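Local coordinates for protein DNA polymerase III beta subunit (Streptococcus pyogenes, PDB 2AVT) that probably forms, as a ring-shaped dimer, the sliding clamp that encircles DNA and tethers the replicative polymerase to its template, at residues Ala179-Arg184 with Pro331-Glu336. Sequence-based numbering, arbitrary orientation.
Sequences ATDSHR and PTYLIE
Arg-184 reaches from the tight turn between strands 174-180 and 184-191 to helix 331-339 and meets two side chains one helical turn apart. Its NH2 makes a salt bridge with OE1 of Glu-336, 2.5 Å away. The carboxylate oxygen lies close to the guanidinium plane and is met nearly along its C-O bond, while the two flat groups stand almost perpendicular, 83° apart. Further back along the arginine, the CD methylene sits over one face of the Tyr-333 ring, offset toward the rim, in a CH-pi contact whose exact spacing is uncertain because the model places it too close. At the far end of that ring, the tyrosine OH packs against His-183, 3.5 Å from its CB, with OD2 of Asp-181 also nearby.

Asp-181 helps to position the arginine from within its own turn. Its OD2 forms a second salt bridge, 2.8 Å to NH1 of Arg-184, so the guanidinium is held between two carboxylates, one from each segment. The other oxygen, OD1, takes the backbone N-H of Arg-184 in an Asx motif and a weaker one from His-183. Asp-181 CG lies between its own backbone N and carbonyl carbon (chi1 66°), which turns the carboxylate back over the turn. Thr-180 shapes the same turn: OG1 accepts from Ser-182 N in an ST turn and donates to Arg-184 O at 2.6 Å.

The contact joins the central and C-terminal domains of the clamp, beside the sheet their strands share. Glu-336 also packs on Phe-151, whose carbonyl receives a weak bond from Arg-184 NH2. The shared guanidinium would tend to keep both Asp-181 and Glu-336 ionised, and bonds at both NH1 and NH2 should limit its rotation.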
# COMPACT_ATOMS: atom_id res chain seq x y z
N ALA A 179 -5.34 -29.10 2.76
CA ALA A 179 -4.61 -28.25 3.69
C ALA A 179 -5.52 -27.99 4.88
O ALA A 179 -6.74 -27.87 4.72
CB ALA A 179 -4.22 -26.93 3.03
N THR A 180 -4.93 -27.90 6.07
CA THR A 180 -5.68 -27.67 7.29
C THR A 180 -4.83 -27.03 8.38
O THR A 180 -3.60 -27.14 8.39
CB THR A 180 -6.28 -28.99 7.83
OG1 THR A 180 -7.08 -28.71 8.99
CG2 THR A 180 -5.18 -29.95 8.23
N ASP A 181 -5.52 -26.36 9.30
CA ASP A 181 -4.89 -25.70 10.44
C ASP A 181 -5.49 -26.33 11.70
O ASP A 181 -5.52 -25.70 12.76
CB ASP A 181 -5.20 -24.21 10.41
CG ASP A 181 -6.67 -23.91 10.62
OD1 ASP A 181 -7.49 -24.80 10.33
OD2 ASP A 181 -7.01 -22.79 11.08
N SER A 182 -5.98 -27.56 11.58
CA SER A 182 -6.60 -28.30 12.69
C SER A 182 -7.65 -27.44 13.38
O SER A 182 -7.87 -27.52 14.59
CB SER A 182 -5.55 -28.74 13.70
OG SER A 182 -4.96 -27.63 14.35
N HIS A 183 -8.28 -26.60 12.57
CA HIS A 183 -9.35 -25.72 13.01
C HIS A 183 -10.35 -25.73 11.85
O HIS A 183 -11.56 -25.81 12.05
CB HIS A 183 -8.82 -24.30 13.23
CG HIS A 183 -7.98 -24.15 14.46
ND1 HIS A 183 -8.48 -24.34 15.73
CD2 HIS A 183 -6.67 -23.83 14.61
CE1 HIS A 183 -7.51 -24.15 16.61
NE2 HIS A 183 -6.41 -23.84 15.96
N ARG A 184 -9.79 -25.68 10.65
CA ARG A 184 -10.53 -25.68 9.40
C ARG A 184 -9.69 -26.43 8.37
O ARG A 184 -8.48 -26.55 8.52
CB ARG A 184 -10.83 -24.24 8.96
CG ARG A 184 -9.62 -23.39 8.65
CD ARG A 184 -10.04 -21.95 8.90
NE ARG A 184 -9.37 -20.95 8.07
CZ ARG A 184 -8.06 -20.90 7.87
NH1 ARG A 184 -7.26 -21.80 8.43
NH2 ARG A 184 -7.55 -19.92 7.14
N PRO A 331 -16.04 -16.75 12.86
CA PRO A 331 -16.41 -16.15 11.57
C PRO A 331 -15.31 -16.03 10.51
O PRO A 331 -15.56 -16.30 9.33
CB PRO A 331 -16.96 -14.78 11.98
CG PRO A 331 -17.50 -15.01 13.35
CD PRO A 331 -16.44 -15.88 13.98
N THR A 332 -14.11 -15.63 10.91
CA THR A 332 -12.99 -15.48 9.96
C THR A 332 -12.83 -16.73 9.10
O THR A 332 -12.51 -16.64 7.91
CB THR A 332 -11.66 -15.23 10.68
OG1 THR A 332 -11.72 -13.99 11.39
CG2 THR A 332 -10.52 -15.18 9.68
N TYR A 333 -13.05 -17.89 9.70
CA TYR A 333 -12.93 -19.16 9.01
C TYR A 333 -13.97 -19.29 7.89
O TYR A 333 -13.65 -19.72 6.78
CB TYR A 333 -13.10 -20.30 10.02
CG TYR A 333 -11.96 -20.39 11.01
CD1 TYR A 333 -10.82 -19.60 10.88
CD2 TYR A 333 -11.99 -21.31 12.05
CE1 TYR A 333 -9.75 -19.73 11.74
CE2 TYR A 333 -10.93 -21.45 12.92
CZ TYR A 333 -9.81 -20.66 12.75
OH TYR A 333 -8.74 -20.83 13.60
N LEU A 334 -15.21 -18.90 8.18
CA LEU A 334 -16.27 -18.97 7.19
C LEU A 334 -16.02 -17.93 6.10
O LEU A 334 -16.20 -18.21 4.91
CB LEU A 334 -17.63 -18.71 7.85
CG LEU A 334 -18.83 -18.75 6.91
CD1 LEU A 334 -18.81 -20.06 6.10
CD2 LEU A 334 -20.11 -18.65 7.71
N ILE A 335 -15.60 -16.74 6.52
CA ILE A 335 -15.31 -15.67 5.58
C ILE A 335 -14.29 -16.13 4.54
O ILE A 335 -14.50 -15.98 3.34
CB ILE A 335 -14.78 -14.41 6.32
CG1 ILE A 335 -15.87 -13.88 7.26
CG2 ILE A 335 -14.37 -13.34 5.31
CD1 ILE A 335 -15.48 -12.63 8.03
N GLU A 336 -13.20 -16.71 5.01
CA GLU A 336 -12.16 -17.20 4.12
C GLU A 336 -12.63 -18.36 3.23
O GLU A 336 -12.23 -18.47 2.07
CB GLU A 336 -10.93 -17.58 4.94
CG GLU A 336 -10.12 -16.36 5.38
CD GLU A 336 -9.04 -16.68 6.39
OE1 GLU A 336 -8.37 -17.72 6.25
OE2 GLU A 336 -8.83 -15.86 7.31